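Local coordinates for protein putative GntR-family transcriptional regulator (Bordetella bronchiseptica RB50, PDB 3CNV) that probably regulates transcription as a GntR-family DNA-binding protein, sensing a small effector through its UTRA ligand-binding domain, at residues L29-P32 with A33-R37; R74-T77 with L78-T82; P114-A117 with P118-V122. All coordinates share one frame; numbering follows the deposited sequence. Where two conformers were deposited one is given.

Interaction 1 (L29-P32 with A33-R37); sequences LRAP and AEIAR
The ring of Pro32 has the side chain of Ile35 over one face and, beyond its CB edge on that same side, the carboxylate of Glu34. Ile35 CG1 sits off-centre above the face, 3.9 Å from Pro32 CD, and the two side chains run side by side in the same direction. Glu34 turns its CG in between its own backbone N and carbonyl carbon (chi1 60°), which folds the chain back toward the proline. The carboxylate is steeply tilted to the ring and turns a face toward Pro32 CB, OE2 being nearest at 3.7 Å. Behind these groups, Pro32 O accepts from Ala36 N at 3.0 Å, the first bond of helix 33-38, with an N-H...O angle of 160°. Pro32 is the N-cap. It can offer no capping hydroxyl, but its psi of 153° is the extended value that an N-cap needs. The residue before it, Ala31, reaches across to Ala36, CB to CB at 3.8 Å, the pairing of a hydrophobic staple made with the smallest possible side chains. Ala31 is also tied by its backbone to Glu45 and lies on Val47, so the helix starts directly off the sheet edge. With no side-chain cap, the start rests on apolar packing and the Pro32 carbonyl, while the negative charge of Glu34 in the first turn is probably favourable to the helix's N-terminal end.

Interaction 2 (R74-T77 with L78-T82); sequences RGLT and LELLT
Thr77 O takes the N-H of Leu81 at 3.1 Å, a fairly straight bond (159° at the hydrogen) whose donor is tilted 25° from the carbonyl plane. The same threonine also grips the helix with its side chain: OG1 accepts from Leu80 N at 3.2 Å. Its chi1 of 59° swings the hydroxyl between the backbone N and the carbonyl carbon, toward the N-H of Leu80, and leaves CG2 beside the backbone N. The hydroxyl is flanked by carbon as well, for Leu80 CB lies 3.5 Å from Thr77 OG1. Thr77 is thus a classic N-cap, a place that suits threonine because its short side chain can bend back to the amide three residues on. Leu76, just before the cap, forms a hydrophobic staple with Leu81, five residues further on: Leu76 CD1 meets Leu81 CD2 at 3.8 Å, the side chains crossing at about a right angle. Leu80 comes to the same methyl from another direction, its CD2 4.0 Å from Leu76 CD1, again nearly perpendicular. Branched leucines suit this corner, since one methyl of Leu76 can touch two neighbours at once. The staple belongs to a larger apolar layer: Leu76 and Leu81 both rest on Ile50 of strand 46-56, Leu76 and Leu80 on Phe96 of helix 88-96, and Leu81 on Leu88 and Leu91. Leu76 O also accepts a hydrogen bond from Arg28 NH1 of strand 20-30.

Interaction 3 (P114-A117 with P118-V122); sequences PEIA and PLLGV
Ala117 O is gripped by two amides that reach it from opposite faces of its carbonyl plane, Leu120 N at 3.0 Å and Val122 N at 3.0 Å. The Val122 bond is nearly straight at the hydrogen (168°), although both donors stand well out of the plane. One residue earlier, Ile116 O takes Leu119 N at 2.8 Å in a bent i to i+3 bond of the 3-10 type (131° at the hydrogen), and Leu120 N only weakly. Side chains follow the same turn. With chi1 -64°, Ile116 carries CG2 opposite its backbone N and beside the carbonyl carbon, and that methyl lies alongside Leu120, 3.8 Å from its CD1. Ala117 CB meets Val122 CG2 at 4.0 Å. Pro118, which has no N-H to give, fits the first turn, where none is needed. Further out, Ile116, Leu119 and Leu120 pack on Ile63 of strand 59-69, Glu115 makes a salt bridge to Arg51, and Leu119 O accepts from Gln53. Gly121 leaves the helix with positive phi, a conformation easy for glycine, and its N bonds weakly to Pro118 O. This reversal, the six-to-one bond from Val122 to Ala117 and the Ala117–Val122 apolar pair together form a Schellman motif, ending the short helix 117-120.

The three contacts follow one another along the chain, each within a single continuous stretch of the UTRA domain where a short helix begins or ends. Centres of interactions 1 and 2 are about 21 Å apart, with 25 Å between 1 and 3 and 26 Å between 2 and 3, and none touches another. What they share is the six-stranded antiparallel sheet, above all strand 46-56. Interaction 1 meets Val47 and Thr49 of that strand and interaction 3 meets Arg51, whereas interaction 2 meets Val48 and Ile50, so alternate residues place interaction 2 on the opposite face. The sheet of this UTRA domain thus carries helical connections on both faces.

Interaction 1 (L29-P32 with A33-R37)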
ATOM      1  N   LEU C  29      -7.926 -15.154  28.447  1.00 20.10           N
ATOM      2  CA  LEU C  29      -9.056 -16.015  28.233  1.00 20.63           C
ATOM      3  C   LEU C  29      -8.874 -17.046  27.143  1.00 19.50           C
ATOM      4  O   LEU C  29      -7.916 -17.031  26.377  1.00 19.49           O
ATOM      5  CB  LEU C  29     -10.315 -15.214  27.962  1.00 22.08           C
ATOM      6  CG  LEU C  29     -10.219 -14.030  27.010  1.00 27.86           C
ATOM      7  CD1 LEU C  29     -10.446 -14.395  25.547  1.00 29.26           C
ATOM      8  CD2 LEU C  29     -11.265 -12.964  27.517  1.00 30.18           C
ATOM      9  N   ARG C  30      -9.826 -17.965  27.097  1.00 19.28           N
ATOM     10  CA  ARG C  30      -9.863 -18.995  26.038  1.00 18.60           C
ATOM     11  C   ARG C  30     -10.231 -18.268  24.756  1.00 19.06           C
ATOM     12  O   ARG C  30     -11.214 -17.538  24.728  1.00 18.10           O
ATOM     13  CB  ARG C  30     -10.890 -20.074  26.364  1.00 18.07           C
ATOM     14  CG  ARG C  30     -11.007 -21.200  25.316  1.00 17.35           C
ATOM     15  CD  ARG C  30     -12.041 -22.220  25.718  1.00 18.08           C
ATOM     16  NE  ARG C  30     -12.242 -23.243  24.703  1.00 17.03           N
ATOM     17  CZ  ARG C  30     -11.922 -24.521  24.838  1.00 18.09           C
ATOM     18  NH1 ARG C  30     -11.407 -24.960  25.971  1.00 19.75           N
ATOM     19  NH2 ARG C  30     -12.165 -25.380  23.851  1.00 19.37           N
ATOM     20  N   ALA C  31      -9.440 -18.457  23.704  1.00 18.42           N
ATOM     21  CA  ALA C  31      -9.730 -17.846  22.415  1.00 19.14           C
ATOM     22  C   ALA C  31     -11.168 -18.199  21.957  1.00 19.73           C
ATOM     23  O   ALA C  31     -11.456 -19.377  21.826  1.00 19.39           O
ATOM     24  CB  ALA C  31      -8.661 -18.323  21.328  1.00 19.85           C
ATOM     25  N   PRO C  32     -12.039 -17.188  21.653  1.00 19.37           N
ATOM     26  CA  PRO C  32     -13.215 -17.482  20.845  1.00 20.45           C
ATOM     27  C   PRO C  32     -12.722 -18.121  19.551  1.00 20.46           C
ATOM     28  O   PRO C  32     -11.600 -17.878  19.130  1.00 20.67           O
ATOM     29  CB  PRO C  32     -13.836 -16.096  20.592  1.00 20.32           C
ATOM     30  CG  PRO C  32     -13.332 -15.229  21.706  1.00 20.19           C
ATOM     31  CD  PRO C  32     -11.931 -15.735  21.942  1.00 20.92           C
ATOM     32  N   ALA C  33     -13.555 -18.939  18.928  1.00 20.32           N
ATOM     33  CA  ALA C  33     -13.118 -19.772  17.814  1.00 19.87           C
ATOM     34  C   ALA C  33     -12.647 -18.947  16.612  1.00 20.68           C
ATOM     35  O   ALA C  33     -11.726 -19.314  15.907  1.00 21.03           O
ATOM     36  CB  ALA C  33     -14.275 -20.734  17.405  1.00 21.04           C
ATOM     37  N   GLU C  34     -13.286 -17.812  16.413  1.00 20.84           N
ATOM     38  CA  GLU C  34     -12.949 -16.864  15.318  1.00 22.21           C
ATOM     39  C   GLU C  34     -11.550 -16.281  15.506  1.00 20.79           C
ATOM     40  O   GLU C  34     -10.765 -16.154  14.559  1.00 20.01           O
ATOM     41  CB  GLU C  34     -13.977 -15.715  15.255  1.00 23.07           C
ATOM     42  CG  GLU C  34     -14.042 -14.886  16.580  1.00 27.75           C
ATOM     43  CD  GLU C  34     -15.494 -14.692  17.101  1.00 35.53           C
ATOM     44  OE1 GLU C  34     -16.447 -15.172  16.426  1.00 35.44           O
ATOM     45  OE2 GLU C  34     -15.677 -14.046  18.178  1.00 37.71           O
ATOM     46  N   ILE C  35     -11.251 -15.970  16.755  1.00 20.05           N
ATOM     47  CA  ILE C  35      -9.906 -15.497  17.181  1.00 19.60           C
ATOM     48  C   ILE C  35      -8.806 -16.569  16.987  1.00 19.79           C
ATOM     49  O   ILE C  35      -7.731 -16.313  16.440  1.00 21.15           O
ATOM     50  CB  ILE C  35      -9.926 -14.921  18.677  1.00 20.04           C
ATOM     51  CG1 ILE C  35     -10.871 -13.699  18.782  1.00 20.57           C
ATOM     52  CG2 ILE C  35      -8.474 -14.640  19.183  1.00 20.78           C
ATOM     53  CD1 ILE C  35     -10.450 -12.530  17.836  1.00 21.69           C
ATOM     54  N   ALA C  36      -9.114 -17.783  17.397  1.00 20.35           N
ATOM     55  CA  ALA C  36      -8.190 -18.918  17.306  1.00 20.23           C
ATOM     56  C   ALA C  36      -7.874 -19.214  15.861  1.00 19.56           C
ATOM     57  O   ALA C  36      -6.741 -19.506  15.508  1.00 18.81           O
ATOM     58  CB  ALA C  36      -8.780 -20.204  18.019  1.00 20.70           C
ATOM     59  N   ARG C  37      -8.860 -19.022  14.998  1.00 20.51           N
ATOM     60  CA  ARG C  37      -8.632 -19.277  13.559  0.50 20.22           C
ATOM     61  C   ARG C  37      -7.797 -18.142  12.935  1.00 19.81           C
ATOM     62  O   ARG C  37      -6.870 -18.395  12.142  1.00 19.54           O
ATOM     63  CB  ARG C  37      -9.933 -19.557  12.791  0.50 20.95           C
ATOM     64  CG  ARG C  37     -10.460 -18.425  11.959  0.50 20.97           C
ATOM     65  CD  ARG C  37     -11.662 -18.888  11.136  0.50 21.63           C
ATOM     66  NE  ARG C  37     -12.185 -17.845  10.255  0.50 21.67           N
ATOM     67  CZ  ARG C  37     -12.070 -17.872   8.931  0.50 23.23           C
ATOM     68  NH1 ARG C  37     -11.471 -18.902   8.337  0.50 24.50           N
ATOM     69  NH2 ARG C  37     -12.569 -16.880   8.201  0.50 22.27           N
TER

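Interaction 2 (R74-T77 with L78-T82)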
ATOM      1  N   ARG C  74       3.160 -14.177  27.434  1.00 27.73           N
ATOM      2  CA  ARG C  74       3.017 -14.564  28.854  1.00 29.40           C
ATOM      3  C   ARG C  74       3.463 -13.464  29.799  1.00 29.67           C
ATOM      4  O   ARG C  74       2.836 -13.230  30.821  1.00 31.94           O
ATOM      5  CB  ARG C  74       3.683 -15.912  29.156  1.00 30.65           C
ATOM      6  CG  ARG C  74       2.706 -17.025  28.795  1.00 33.41           C
ATOM      7  CD  ARG C  74       3.207 -18.393  29.204  1.00 40.92           C
ATOM      8  NE  ARG C  74       4.062 -18.947  28.162  1.00 46.65           N
ATOM      9  CZ  ARG C  74       5.389 -18.814  28.118  1.00 51.32           C
ATOM     10  NH1 ARG C  74       6.043 -18.146  29.080  1.00 51.17           N
ATOM     11  NH2 ARG C  74       6.062 -19.355  27.100  1.00 52.38           N
ATOM     12  N   GLY C  75       4.475 -12.713  29.416  1.00 29.28           N
ATOM     13  CA  GLY C  75       5.003 -11.673  30.309  1.00 28.76           C
ATOM     14  C   GLY C  75       4.127 -10.426  30.415  1.00 28.57           C
ATOM     15  O   GLY C  75       4.392  -9.499  31.205  1.00 27.92           O
ATOM     16  N   LEU C  76       3.065 -10.405  29.617  1.00 28.24           N
ATOM     17  CA  LEU C  76       2.274  -9.190  29.436  1.00 28.14           C
ATOM     18  C   LEU C  76       1.363  -9.027  30.633  1.00 28.52           C
ATOM     19  O   LEU C  76       0.561  -9.910  30.912  1.00 29.63           O
ATOM     20  CB  LEU C  76       1.484  -9.212  28.119  1.00 28.48           C
ATOM     21  CG  LEU C  76       0.838  -7.939  27.534  1.00 28.22           C
ATOM     22  CD1 LEU C  76       1.843  -6.765  27.509  1.00 29.83           C
ATOM     23  CD2 LEU C  76       0.313  -8.193  26.144  1.00 29.23           C
ATOM     24  N   THR C  77       1.526  -7.921  31.367  1.00 27.58           N
ATOM     25  CA  THR C  77       0.661  -7.612  32.518  1.00 25.81           C
ATOM     26  C   THR C  77       0.078  -6.213  32.436  1.00 25.33           C
ATOM     27  O   THR C  77       0.499  -5.402  31.624  1.00 24.25           O
ATOM     28  CB  THR C  77       1.384  -7.744  33.840  1.00 26.59           C
ATOM     29  OG1 THR C  77       2.524  -6.861  33.905  1.00 26.27           O
ATOM     30  CG2 THR C  77       1.828  -9.201  34.062  1.00 25.57           C
ATOM     31  N   LEU C  78      -0.881  -5.939  33.311  1.00 23.18           N
ATOM     32  CA  LEU C  78      -1.534  -4.605  33.331  1.00 22.16           C
ATOM     33  C   LEU C  78      -0.497  -3.603  33.807  1.00 20.55           C
ATOM     34  O   LEU C  78      -0.376  -2.497  33.279  1.00 19.51           O
ATOM     35  CB  LEU C  78      -2.757  -4.586  34.228  1.00 21.03           C
ATOM     36  CG  LEU C  78      -3.546  -3.295  34.274  1.00 22.48           C
ATOM     37  CD1 LEU C  78      -4.196  -2.958  32.921  1.00 19.23           C
ATOM     38  CD2 LEU C  78      -4.593  -3.406  35.402  1.00 17.62           C
ATOM     39  N   GLU C  79       0.299  -4.055  34.759  1.00 19.75           N
ATOM     40  CA  GLU C  79       1.302  -3.199  35.367  1.00 20.71           C
ATOM     41  C   GLU C  79       2.293  -2.770  34.286  1.00 19.54           C
ATOM     42  O   GLU C  79       2.722  -1.621  34.238  1.00 17.15           O
ATOM     43  CB  GLU C  79       2.022  -3.883  36.551  1.00 20.88           C
ATOM     44  CG  GLU C  79       3.258  -3.120  37.066  1.00 27.56           C
ATOM     45  CD  GLU C  79       4.546  -3.275  36.165  1.00 37.77           C
ATOM     46  OE1 GLU C  79       4.733  -4.357  35.501  1.00 43.18           O
ATOM     47  OE2 GLU C  79       5.378  -2.303  36.122  1.00 42.05           O
ATOM     48  N   LEU C  80       2.630  -3.726  33.408  1.00 18.80           N
ATOM     49  CA  LEU C  80       3.570  -3.436  32.313  1.00 17.23           C
ATOM     50  C   LEU C  80       2.965  -2.388  31.387  1.00 17.33           C
ATOM     51  O   LEU C  80       3.593  -1.389  31.036  1.00 17.32           O
ATOM     52  CB  LEU C  80       3.923  -4.693  31.547  1.00 17.91           C
ATOM     53  CG  LEU C  80       4.976  -4.581  30.430  1.00 19.75           C
ATOM     54  CD1 LEU C  80       6.363  -4.211  30.934  1.00 21.80           C
ATOM     55  CD2 LEU C  80       5.052  -5.879  29.732  1.00 22.41           C
ATOM     56  N   LEU C  81       1.707  -2.613  31.026  1.00 16.24           N
ATOM     57  CA  LEU C  81       0.995  -1.763  30.082  1.00 16.29           C
ATOM     58  C   LEU C  81       0.851  -0.342  30.568  1.00 15.19           C
ATOM     59  O   LEU C  81       0.935   0.603  29.797  1.00 15.85           O
ATOM     60  CB  LEU C  81      -0.384  -2.329  29.724  1.00 16.13           C
ATOM     61  CG  LEU C  81      -0.327  -3.609  28.917  1.00 18.20           C
ATOM     62  CD1 LEU C  81      -1.708  -4.264  28.794  1.00 17.92           C
ATOM     63  CD2 LEU C  81       0.248  -3.347  27.558  1.00 19.59           C
ATOM     64  N   THR C  82       0.617  -0.177  31.845  1.00 14.61           N
ATOM     65  CA  THR C  82       0.135   1.088  32.312  1.00 14.27           C
ATOM     66  C   THR C  82       1.324   1.897  32.749  1.00 17.18           C
ATOM     67  O   THR C  82       1.186   3.093  32.916  1.00 15.39           O
ATOM     68  CB  THR C  82      -0.879   0.977  33.465  1.00 12.35           C
ATOM     69  OG1 THR C  82      -0.293   0.279  34.566  1.00 12.25           O
ATOM     70  CG2 THR C  82      -2.146   0.220  32.982  1.00 11.17           C
TER

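Interaction 3 (P114-A117 with P118-V122)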
ATOM      1  N   PRO C 114     -24.484   0.275  22.436  1.00 20.98           N
ATOM      2  CA  PRO C 114     -24.715   0.758  23.779  1.00 20.55           C
ATOM      3  C   PRO C 114     -23.451   0.704  24.641  1.00 20.60           C
ATOM      4  O   PRO C 114     -23.233   1.590  25.452  1.00 20.34           O
ATOM      5  CB  PRO C 114     -25.823  -0.181  24.280  1.00 21.55           C
ATOM      6  CG  PRO C 114     -26.515  -0.623  23.074  1.00 20.08           C
ATOM      7  CD  PRO C 114     -25.572  -0.615  21.959  1.00 20.17           C
ATOM      8  N   GLU C 115     -22.585  -0.283  24.431  1.00 21.83           N
ATOM      9  CA  GLU C 115     -21.353  -0.435  25.284  1.00 22.63           C
ATOM     10  C   GLU C 115     -20.230   0.548  24.852  1.00 21.50           C
ATOM     11  O   GLU C 115     -19.512   1.120  25.689  1.00 20.23           O
ATOM     12  CB  GLU C 115     -20.796  -1.893  25.248  1.00 24.73           C
ATOM     13  CG  GLU C 115     -19.293  -2.053  25.762  1.00 29.88           C
ATOM     14  CD  GLU C 115     -18.703  -3.482  25.570  1.00 35.87           C
ATOM     15  OE1 GLU C 115     -18.385  -3.903  24.424  1.00 40.59           O
ATOM     16  OE2 GLU C 115     -18.552  -4.205  26.580  1.00 41.24           O
ATOM     17  N   ILE C 116     -20.086   0.718  23.534  1.00 19.51           N
ATOM     18  CA  ILE C 116     -19.022   1.562  22.971  1.00 18.64           C
ATOM     19  C   ILE C 116     -19.323   3.051  23.028  1.00 18.67           C
ATOM     20  O   ILE C 116     -18.443   3.866  23.319  1.00 18.98           O
ATOM     21  CB  ILE C 116     -18.681   1.144  21.543  1.00 19.04           C
ATOM     22  CG1 ILE C 116     -18.120  -0.282  21.569  1.00 18.70           C
ATOM     23  CG2 ILE C 116     -17.632   2.112  20.839  1.00 17.23           C
ATOM     24  CD1 ILE C 116     -16.852  -0.406  22.337  1.00 17.60           C
ATOM     25  N   ALA C 117     -20.578   3.401  22.815  1.00 18.30           N
ATOM     26  CA  ALA C 117     -20.948   4.796  22.661  1.00 19.14           C
ATOM     27  C   ALA C 117     -20.385   5.693  23.805  1.00 20.38           C
ATOM     28  O   ALA C 117     -19.682   6.660  23.522  1.00 20.18           O
ATOM     29  CB  ALA C 117     -22.442   4.940  22.502  1.00 19.06           C
ATOM     30  N   PRO C 118     -20.622   5.339  25.093  1.00 20.45           N
ATOM     31  CA  PRO C 118     -20.140   6.237  26.154  1.00 19.64           C
ATOM     32  C   PRO C 118     -18.606   6.279  26.265  1.00 19.15           C
ATOM     33  O   PRO C 118     -18.043   7.215  26.788  1.00 18.03           O
ATOM     34  CB  PRO C 118     -20.759   5.660  27.430  1.00 20.51           C
ATOM     35  CG  PRO C 118     -21.106   4.235  27.110  1.00 21.47           C
ATOM     36  CD  PRO C 118     -21.294   4.131  25.621  1.00 20.81           C
ATOM     37  N   LEU C 119     -17.926   5.281  25.728  1.00 18.90           N
ATOM     38  CA  LEU C 119     -16.471   5.301  25.784  1.00 18.99           C
ATOM     39  C   LEU C 119     -15.873   6.279  24.738  1.00 19.78           C
ATOM     40  O   LEU C 119     -14.688   6.638  24.803  1.00 21.86           O
ATOM     41  CB  LEU C 119     -15.920   3.892  25.611  1.00 18.31           C
ATOM     42  CG  LEU C 119     -16.406   2.862  26.620  1.00 17.18           C
ATOM     43  CD1 LEU C 119     -15.869   1.474  26.230  1.00 16.68           C
ATOM     44  CD2 LEU C 119     -15.970   3.283  28.055  1.00 15.00           C
ATOM     45  N   LEU C 120     -16.688   6.659  23.757  1.00 18.60           N
ATOM     46  CA  LEU C 120     -16.291   7.607  22.694  1.00 17.79           C
ATOM     47  C   LEU C 120     -16.981   8.945  22.804  1.00 18.61           C
ATOM     48  O   LEU C 120     -16.731   9.884  22.035  1.00 19.67           O
ATOM     49  CB  LEU C 120     -16.499   6.994  21.305  1.00 17.96           C
ATOM     50  CG  LEU C 120     -15.495   5.872  20.952  1.00 16.23           C
ATOM     51  CD1 LEU C 120     -15.819   5.259  19.577  1.00 15.48           C
ATOM     52  CD2 LEU C 120     -13.995   6.359  20.951  1.00 13.44           C
ATOM     53  N   GLY C 121     -17.818   9.026  23.805  1.00 17.86           N
ATOM     54  CA  GLY C 121     -18.545  10.259  24.139  1.00 19.11           C
ATOM     55  C   GLY C 121     -19.686  10.548  23.205  1.00 18.55           C
ATOM     56  O   GLY C 121     -20.034  11.686  22.990  1.00 16.62           O
ATOM     57  N   VAL C 122     -20.247   9.498  22.631  1.00 19.20           N
ATOM     58  CA  VAL C 122     -21.325   9.652  21.649  1.00 19.24           C
ATOM     59  C   VAL C 122     -22.588   8.902  22.003  1.00 20.04           C
ATOM     60  O   VAL C 122     -22.625   8.100  22.891  1.00 21.26           O
ATOM     61  CB  VAL C 122     -20.867   9.169  20.236  1.00 20.16           C
ATOM     62  CG1 VAL C 122     -19.621   9.926  19.785  1.00 19.72           C
ATOM     63  CG2 VAL C 122     -20.566   7.642  20.201  1.00 17.31           C
TER